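Local coordinates for gram-negative insecticidal protein (Chromobacterium piscinae, PDB 6FBM), which is an insecticidal toxin of the MACPF and beta-tripod families and probably acts by forming pores in target-cell membranes, at residues F73-S78 and T200-S205; Q196-T201 and N226-N231. All blocks are in the same frame, centred on the assembly; numbering follows the deposited sequence.

Interaction 1 (F73-S78 and T200-S205); sequences FKQDVS and TTAEMS
Phe73 and Gln75 of the strand at 73-78 face Ala202 and Glu203 of the helix at 200-205, the two axes approaching to 10.2 Å with their N-to-C directions 137° apart. The CA atoms of Gln75 and Glu203, 8.2 Å apart, are the nearest pair. Phe73 keeps CG anti to its own N (chi1 -174°), which sends the ring to the helix. Phe73 CZ lies 3.7 Å from Glu203 CG and 3.9 Å from Glu203 CB, whereas Phe73 CE2 is 4.1 Å from Glu203 CD; the methylenes of the glutamate thus make the closer contact. The two side chains meet at a slant, ring and carboxylate planes turned 31° from each other. The charge of Glu203 has a partner one turn on, since OE2 forms a salt bridge with Lys207, which also makes a cation-pi contact with Phe73. Gln75, extended beyond CG, brings NE2 to 3.8 Å from Ala202 CB and 3.5 Å from Glu203 N. Gln75 NE2 donates to Ser199 O and is hydrogen-bonded to Thr124 OG1 on the adjacent strand 120-134, tying helix to sheet. A helix laid against the long, bent antiparallel sheet in this way fits the MACPF fold, where helical clusters flank the central sheet.

Interaction 2 (Q196-T201 and N226-N231); sequences QSLSTT and NSFRSN
Phe228 meets 196-201 through two separate parts of its side chain, its CB and the CD1 side of its ring. At the ring, Leu198 arrives roughly perpendicular and brings CD2 to the rim, close to the ring plane, 3.7 Å from Phe228 CD1. At the root, the side chains of Thr201 and Phe228 run alongside one another, pointing contrary ways, with Thr201 CG2 3.5 Å from Phe228 CB. The threonine's chi1 of -49° holds CG2 anti to its N and towards Phe228. Thr201 OG1 lies 3.0 Å from Ser197 O and 3.3 Å from Gln196 OE1, and which one takes its proton is not settled. No hydrogen bond crosses between the segments, and the buried contact is apolar. In sequence, helices 198-209 and 220-230 follow strand 179-187 of the central MACPF sheet and precede strand 232-239, which pairs antiparallel with 179-187. Phe228 also touches Tyr183, Ala185 and Ser187 of the first strand, Ile234 of the second, and Ala202 and Ser205 farther along helix 198-209, which places its ring between helix and sheet. Near the end of helix 220-230, Asn226 O accepts from both Ser230 N and, at 2.7 Å, Ser230 OG, one donor on each side of the carbonyl plane.

Helix 198-209 is common to both contacts, whose centres lie 9 Å apart and which share Thr200 and Thr201. Along the chain, strand 64-78 comes first, then helix 198-209, then helix 220-230; the segments of interaction 1 are 122 residues apart at their closest ends, those of interaction 2, 25. The two also touch directly: Val77 CG2 packs on Ser199 CB, and Arg229 NE probably donates to Ser205 OG. The shared helix thus joins strand 64-78 in one contact to helix 220-230 in the other, all within the MACPF domain. In related pore formers, helices between sheet strands unfurl into membrane-spanning hairpins; these contacts may belong to the state before membrane insertion.

Interaction 1 (F73-S78 and T200-S205)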
ATOM      1  N   PHE A  73     -13.190  33.263   7.221  1.00 39.14           N
ATOM      2  CA  PHE A  73     -12.455  33.660   8.403  1.00 38.14           C
ATOM      3  C   PHE A  73     -13.427  34.318   9.376  1.00 35.03           C
ATOM      4  O   PHE A  73     -14.171  35.199   9.004  1.00 37.79           O
ATOM      5  CB  PHE A  73     -11.366  34.625   7.994  1.00 39.11           C
ATOM      6  CG  PHE A  73     -10.463  34.998   9.107  1.00 40.02           C
ATOM      7  CD1 PHE A  73      -9.388  34.184   9.441  1.00 38.80           C
ATOM      8  CD2 PHE A  73     -10.689  36.177   9.836  1.00 43.13           C
ATOM      9  CE1 PHE A  73      -8.550  34.530  10.488  1.00 40.25           C
ATOM     10  CE2 PHE A  73      -9.857  36.533  10.889  1.00 44.05           C
ATOM     11  CZ  PHE A  73      -8.794  35.707  11.218  1.00 41.13           C
ATOM     12  N   LYS A  74     -13.426  33.882  10.623  1.00 33.14           N
ATOM     13  CA  LYS A  74     -14.378  34.387  11.623  1.00 33.34           C
ATOM     14  C   LYS A  74     -13.675  34.573  12.944  1.00 28.54           C
ATOM     15  O   LYS A  74     -12.855  33.747  13.316  1.00 29.23           O
ATOM     16  CB  LYS A  74     -15.510  33.404  11.848  1.00 36.35           C
ATOM     17  CG  LYS A  74     -16.684  33.572  10.895  1.00 38.14           C
ATOM     18  CD  LYS A  74     -17.776  32.526  11.087  1.00 38.71           C
ATOM     19  CE  LYS A  74     -17.717  31.257  10.213  1.00 41.05           C
ATOM     20  NZ  LYS A  74     -18.909  30.968   9.363  1.00 42.53           N
ATOM     21  N   GLN A  75     -14.017  35.641  13.655  1.00 25.83           N
ATOM     22  CA  GLN A  75     -13.535  35.858  15.020  1.00 24.06           C
ATOM     23  C   GLN A  75     -14.674  36.197  15.962  1.00 24.04           C
ATOM     24  O   GLN A  75     -15.502  37.049  15.670  1.00 26.32           O
ATOM     25  CB  GLN A  75     -12.519  36.979  15.053  1.00 22.79           C
ATOM     26  CG  GLN A  75     -11.192  36.618  14.386  1.00 21.93           C
ATOM     27  CD  GLN A  75     -10.160  37.686  14.613  1.00 20.25           C
ATOM     28  OE1 GLN A  75     -10.364  38.836  14.225  1.00 19.98           O
ATOM     29  NE2 GLN A  75      -9.055  37.323  15.263  1.00 19.20           N
ATOM     30  N   ASP A  76     -14.707  35.517  17.096  1.00 24.50           N
ATOM     31  CA  ASP A  76     -15.534  35.928  18.220  1.00 25.59           C
ATOM     32  C   ASP A  76     -14.592  36.291  19.328  1.00 23.83           C
ATOM     33  O   ASP A  76     -13.824  35.463  19.773  1.00 22.26           O
ATOM     34  CB  ASP A  76     -16.462  34.804  18.660  1.00 28.24           C
ATOM     35  CG  ASP A  76     -17.397  34.362  17.542  1.00 30.38           C
ATOM     36  OD1 ASP A  76     -18.031  35.235  16.885  1.00 29.41           O
ATOM     37  OD2 ASP A  76     -17.461  33.139  17.323  1.00 33.40           O
ATOM     38  N   VAL A  77     -14.646  37.555  19.734  1.00 23.67           N
ATOM     39  CA  VAL A  77     -13.733  38.128  20.711  1.00 21.73           C
ATOM     40  C   VAL A  77     -14.522  38.907  21.753  1.00 20.14           C
ATOM     41  O   VAL A  77     -15.434  39.671  21.432  1.00 20.93           O
ATOM     42  CB  VAL A  77     -12.718  39.057  20.027  1.00 20.90           C
ATOM     43  CG1 VAL A  77     -11.796  39.703  21.039  1.00 19.81           C
ATOM     44  CG2 VAL A  77     -11.914  38.277  18.997  1.00 20.60           C
ATOM     45  N   SER A  78     -14.174  38.701  23.007  1.00 20.06           N
ATOM     46  CA  SER A  78     -14.797  39.462  24.072  1.00 21.27           C
ATOM     47  C   SER A  78     -14.000  39.403  25.376  1.00 23.13           C
ATOM     48  O   SER A  78     -13.385  38.377  25.713  1.00 19.95           O
ATOM     49  CB  SER A  78     -16.231  38.970  24.322  1.00 20.94           C
ATOM     50  OG  SER A  78     -16.876  39.842  25.223  1.00 20.23           O
ATOM     51  N   THR A 200      -7.176  41.779  15.925  1.00 23.99           N
ATOM     52  CA  THR A 200      -6.213  41.908  14.832  1.00 22.72           C
ATOM     53  C   THR A 200      -4.901  41.191  15.170  1.00 22.28           C
ATOM     54  O   THR A 200      -4.360  40.470  14.349  1.00 23.44           O
ATOM     55  CB  THR A 200      -5.977  43.405  14.476  1.00 23.74           C
ATOM     56  OG1 THR A 200      -7.150  43.938  13.853  1.00 22.16           O
ATOM     57  CG2 THR A 200      -4.787  43.587  13.505  1.00 23.89           C
ATOM     58  N   THR A 201      -4.397  41.374  16.385  1.00 21.88           N
ATOM     59  CA  THR A 201      -3.191  40.656  16.842  1.00 21.62           C
ATOM     60  C   THR A 201      -3.388  39.138  16.797  1.00 21.22           C
ATOM     61  O   THR A 201      -2.479  38.401  16.414  1.00 19.99           O
ATOM     62  CB  THR A 201      -2.801  41.096  18.258  1.00 21.06           C
ATOM     63  OG1 THR A 201      -2.783  42.527  18.303  1.00 21.55           O
ATOM     64  CG2 THR A 201      -1.423  40.575  18.634  1.00 20.56           C
ATOM     65  N   ALA A 202      -4.575  38.690  17.174  1.00 20.69           N
ATOM     66  CA  ALA A 202      -4.895  37.275  17.146  1.00 21.14           C
ATOM     67  C   ALA A 202      -4.910  36.758  15.730  1.00 20.99           C
ATOM     68  O   ALA A 202      -4.328  35.718  15.443  1.00 19.33           O
ATOM     69  CB  ALA A 202      -6.240  37.027  17.820  1.00 20.78           C
ATOM     70  N   GLU A 203      -5.572  37.511  14.853  1.00 23.59           N
ATOM     71  CA  GLU A 203      -5.593  37.248  13.408  1.00 25.64           C
ATOM     72  C   GLU A 203      -4.180  37.115  12.845  1.00 25.23           C
ATOM     73  O   GLU A 203      -3.864  36.137  12.186  1.00 26.16           O
ATOM     74  CB  GLU A 203      -6.374  38.364  12.676  1.00 28.23           C
ATOM     75  CG  GLU A 203      -6.260  38.424  11.149  1.00 29.77           C
ATOM     76  CD  GLU A 203      -7.053  39.550  10.509  1.00 31.84           C
ATOM     77  OE1 GLU A 203      -7.461  40.487  11.218  1.00 31.65           O
ATOM     78  OE2 GLU A 203      -7.282  39.495   9.277  1.00 36.56           O
ATOM     79  N   MET A 204      -3.328  38.088  13.121  1.00 24.46           N
ATOM     80  CA  MET A 204      -1.953  38.073  12.611  1.00 22.25           C
ATOM     81  C   MET A 204      -1.170  36.925  13.182  1.00 19.83           C
ATOM     82  O   MET A 204      -0.384  36.303  12.472  1.00 18.34           O
ATOM     83  CB  MET A 204      -1.252  39.421  12.883  1.00 23.95           C
ATOM     84  CG  MET A 204      -1.904  40.622  12.170  1.00 25.40           C
ATOM     85  SD  MET A 204      -2.272  40.338  10.411  1.00 28.55           S
ATOM     86  CE  MET A 204      -3.715  41.354  10.162  1.00 29.34           C
ATOM     87  N   SER A 205      -1.347  36.624  14.463  1.00 18.62           N
ATOM     88  CA  SER A 205      -0.617  35.514  15.065  1.00 17.91           C
ATOM     89  C   SER A 205      -1.006  34.219  14.359  1.00 18.23           C
ATOM     90  O   SER A 205      -0.126  33.444  13.942  1.00 16.92           O
ATOM     91  CB  SER A 205      -0.877  35.427  16.553  1.00 17.43           C
ATOM     92  OG  SER A 205      -0.110  34.385  17.121  1.00 16.89           O
TER

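Interaction 2 (Q196-T201 and N226-N231)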
ATOM      1  N   GLN A 196      -2.782  48.333  19.460  1.00 56.98           N
ATOM      2  CA  GLN A 196      -3.486  47.618  18.371  1.00 47.77           C
ATOM      3  C   GLN A 196      -4.551  46.676  18.957  1.00 40.45           C
ATOM      4  O   GLN A 196      -4.357  46.124  20.031  1.00 35.81           O
ATOM      5  CB  GLN A 196      -2.452  46.821  17.563  1.00 49.32           C
ATOM      6  CG  GLN A 196      -2.924  46.028  16.345  1.00 51.64           C
ATOM      7  CD  GLN A 196      -1.777  45.194  15.734  1.00 56.37           C
ATOM      8  OE1 GLN A 196      -1.911  43.985  15.527  1.00 60.58           O
ATOM      9  NE2 GLN A 196      -0.637  45.839  15.465  1.00 57.40           N
ATOM     10  N   SER A 197      -5.669  46.487  18.250  1.00 35.53           N
ATOM     11  CA  SER A 197      -6.792  45.675  18.779  1.00 31.45           C
ATOM     12  C   SER A 197      -6.360  44.206  18.956  1.00 29.77           C
ATOM     13  O   SER A 197      -5.521  43.710  18.214  1.00 29.89           O
ATOM     14  CB  SER A 197      -8.068  45.805  17.918  1.00 29.44           C
ATOM     15  OG  SER A 197      -8.144  44.853  16.859  1.00 28.47           O
ATOM     16  N   LEU A 198      -6.892  43.546  19.980  1.00 28.62           N
ATOM     17  CA  LEU A 198      -6.568  42.151  20.314  1.00 25.91           C
ATOM     18  C   LEU A 198      -6.968  41.227  19.166  1.00 26.10           C
ATOM     19  O   LEU A 198      -6.211  40.313  18.804  1.00 28.97           O
ATOM     20  CB  LEU A 198      -7.238  41.732  21.642  1.00 24.59           C
ATOM     21  CG  LEU A 198      -7.095  40.310  22.248  1.00 24.98           C
ATOM     22  CD1 LEU A 198      -7.914  39.253  21.491  1.00 23.72           C
ATOM     23  CD2 LEU A 198      -5.618  39.910  22.344  1.00 24.50           C
ATOM     24  N   SER A 199      -8.122  41.486  18.567  1.00 24.89           N
ATOM     25  CA  SER A 199      -8.636  40.622  17.521  1.00 24.54           C
ATOM     26  C   SER A 199      -7.719  40.609  16.279  1.00 24.22           C
ATOM     27  O   SER A 199      -7.493  39.545  15.682  1.00 24.93           O
ATOM     28  CB  SER A 199     -10.093  40.989  17.186  1.00 24.77           C
ATOM     29  OG  SER A 199     -10.161  42.223  16.486  1.00 25.11           O
ATOM     30  N   THR A 200      -7.176  41.779  15.925  1.00 23.99           N
ATOM     31  CA  THR A 200      -6.213  41.908  14.832  1.00 22.72           C
ATOM     32  C   THR A 200      -4.901  41.191  15.170  1.00 22.28           C
ATOM     33  O   THR A 200      -4.360  40.470  14.349  1.00 23.44           O
ATOM     34  CB  THR A 200      -5.977  43.405  14.476  1.00 23.74           C
ATOM     35  OG1 THR A 200      -7.150  43.938  13.853  1.00 22.16           O
ATOM     36  CG2 THR A 200      -4.787  43.587  13.505  1.00 23.89           C
ATOM     37  N   THR A 201      -4.397  41.374  16.385  1.00 21.88           N
ATOM     38  CA  THR A 201      -3.191  40.656  16.842  1.00 21.62           C
ATOM     39  C   THR A 201      -3.388  39.138  16.797  1.00 21.22           C
ATOM     40  O   THR A 201      -2.479  38.401  16.414  1.00 19.99           O
ATOM     41  CB  THR A 201      -2.801  41.096  18.258  1.00 21.06           C
ATOM     42  OG1 THR A 201      -2.783  42.527  18.303  1.00 21.55           O
ATOM     43  CG2 THR A 201      -1.423  40.575  18.634  1.00 20.56           C
ATOM     44  N   ASN A 226       4.269  38.538  19.532  1.00 19.99           N
ATOM     45  CA  ASN A 226       5.052  37.922  20.621  1.00 20.75           C
ATOM     46  C   ASN A 226       4.414  38.177  21.981  1.00 19.80           C
ATOM     47  O   ASN A 226       4.332  37.292  22.824  1.00 20.19           O
ATOM     48  CB  ASN A 226       6.503  38.433  20.647  1.00 21.07           C
ATOM     49  CG  ASN A 226       7.386  37.784  19.585  1.00 22.19           C
ATOM     50  OD1 ASN A 226       7.060  36.725  19.035  1.00 23.43           O
ATOM     51  ND2 ASN A 226       8.530  38.393  19.323  1.00 23.31           N
ATOM     52  N   SER A 227       3.960  39.406  22.160  1.00 20.09           N
ATOM     53  CA  SER A 227       3.263  39.823  23.367  1.00 20.64           C
ATOM     54  C   SER A 227       1.963  39.026  23.583  1.00 20.80           C
ATOM     55  O   SER A 227       1.666  38.562  24.685  1.00 22.03           O
ATOM     56  CB  SER A 227       2.958  41.311  23.272  1.00 20.62           C
ATOM     57  OG  SER A 227       2.612  41.815  24.532  1.00 22.22           O
ATOM     58  N   PHE A 228       1.200  38.874  22.505  1.00 20.27           N
ATOM     59  CA  PHE A 228      -0.037  38.071  22.496  1.00 19.07           C
ATOM     60  C   PHE A 228       0.230  36.630  22.919  1.00 18.63           C
ATOM     61  O   PHE A 228      -0.393  36.105  23.839  1.00 17.81           O
ATOM     62  CB  PHE A 228      -0.702  38.156  21.104  1.00 18.34           C
ATOM     63  CG  PHE A 228      -1.817  37.185  20.878  1.00 18.06           C
ATOM     64  CD1 PHE A 228      -3.090  37.427  21.362  1.00 18.85           C
ATOM     65  CD2 PHE A 228      -1.599  36.024  20.145  1.00 18.74           C
ATOM     66  CE1 PHE A 228      -4.124  36.509  21.126  1.00 19.95           C
ATOM     67  CE2 PHE A 228      -2.615  35.120  19.902  1.00 18.75           C
ATOM     68  CZ  PHE A 228      -3.877  35.357  20.399  1.00 19.27           C
ATOM     69  N   ARG A 229       1.190  36.014  22.254  1.00 18.53           N
ATOM     70  CA  ARG A 229       1.501  34.623  22.500  1.00 19.35           C
ATOM     71  C   ARG A 229       2.006  34.338  23.909  1.00 20.11           C
ATOM     72  O   ARG A 229       1.529  33.407  24.553  1.00 21.37           O
ATOM     73  CB  ARG A 229       2.506  34.107  21.461  1.00 19.02           C
ATOM     74  CG  ARG A 229       1.924  34.003  20.063  1.00 17.87           C
ATOM     75  CD  ARG A 229       2.892  33.361  19.080  1.00 17.24           C
ATOM     76  NE  ARG A 229       2.344  33.416  17.734  1.00 17.61           N
ATOM     77  CZ  ARG A 229       2.983  33.021  16.635  1.00 18.07           C
ATOM     78  NH1 ARG A 229       4.215  32.513  16.710  1.00 18.24           N
ATOM     79  NH2 ARG A 229       2.394  33.158  15.445  1.00 17.07           N
ATOM     80  N   SER A 230       2.966  35.122  24.380  1.00 22.31           N
ATOM     81  CA  SER A 230       3.555  34.884  25.703  1.00 23.57           C
ATOM     82  C   SER A 230       2.662  35.339  26.876  1.00 23.32           C
ATOM     83  O   SER A 230       2.879  34.896  28.007  1.00 24.96           O
ATOM     84  CB  SER A 230       5.000  35.423  25.806  1.00 22.93           C
ATOM     85  OG  SER A 230       5.070  36.743  25.393  1.00 22.81           O
ATOM     86  N   ASN A 231       1.650  36.169  26.608  1.00 21.68           N
ATOM     87  CA  ASN A 231       0.619  36.498  27.616  1.00 19.74           C
ATOM     88  C   ASN A 231      -0.771  35.915  27.332  1.00 19.41           C
ATOM     89  O   ASN A 231      -1.771  36.410  27.874  1.00 19.82           O
ATOM     90  CB  ASN A 231       0.523  38.012  27.799  1.00 19.02           C
ATOM     91  CG  ASN A 231       1.831  38.624  28.244  1.00 19.04           C
ATOM     92  OD1 ASN A 231       2.403  39.483  27.550  1.00 20.73           O
ATOM     93  ND2 ASN A 231       2.337  38.164  29.380  1.00 18.03           N
TER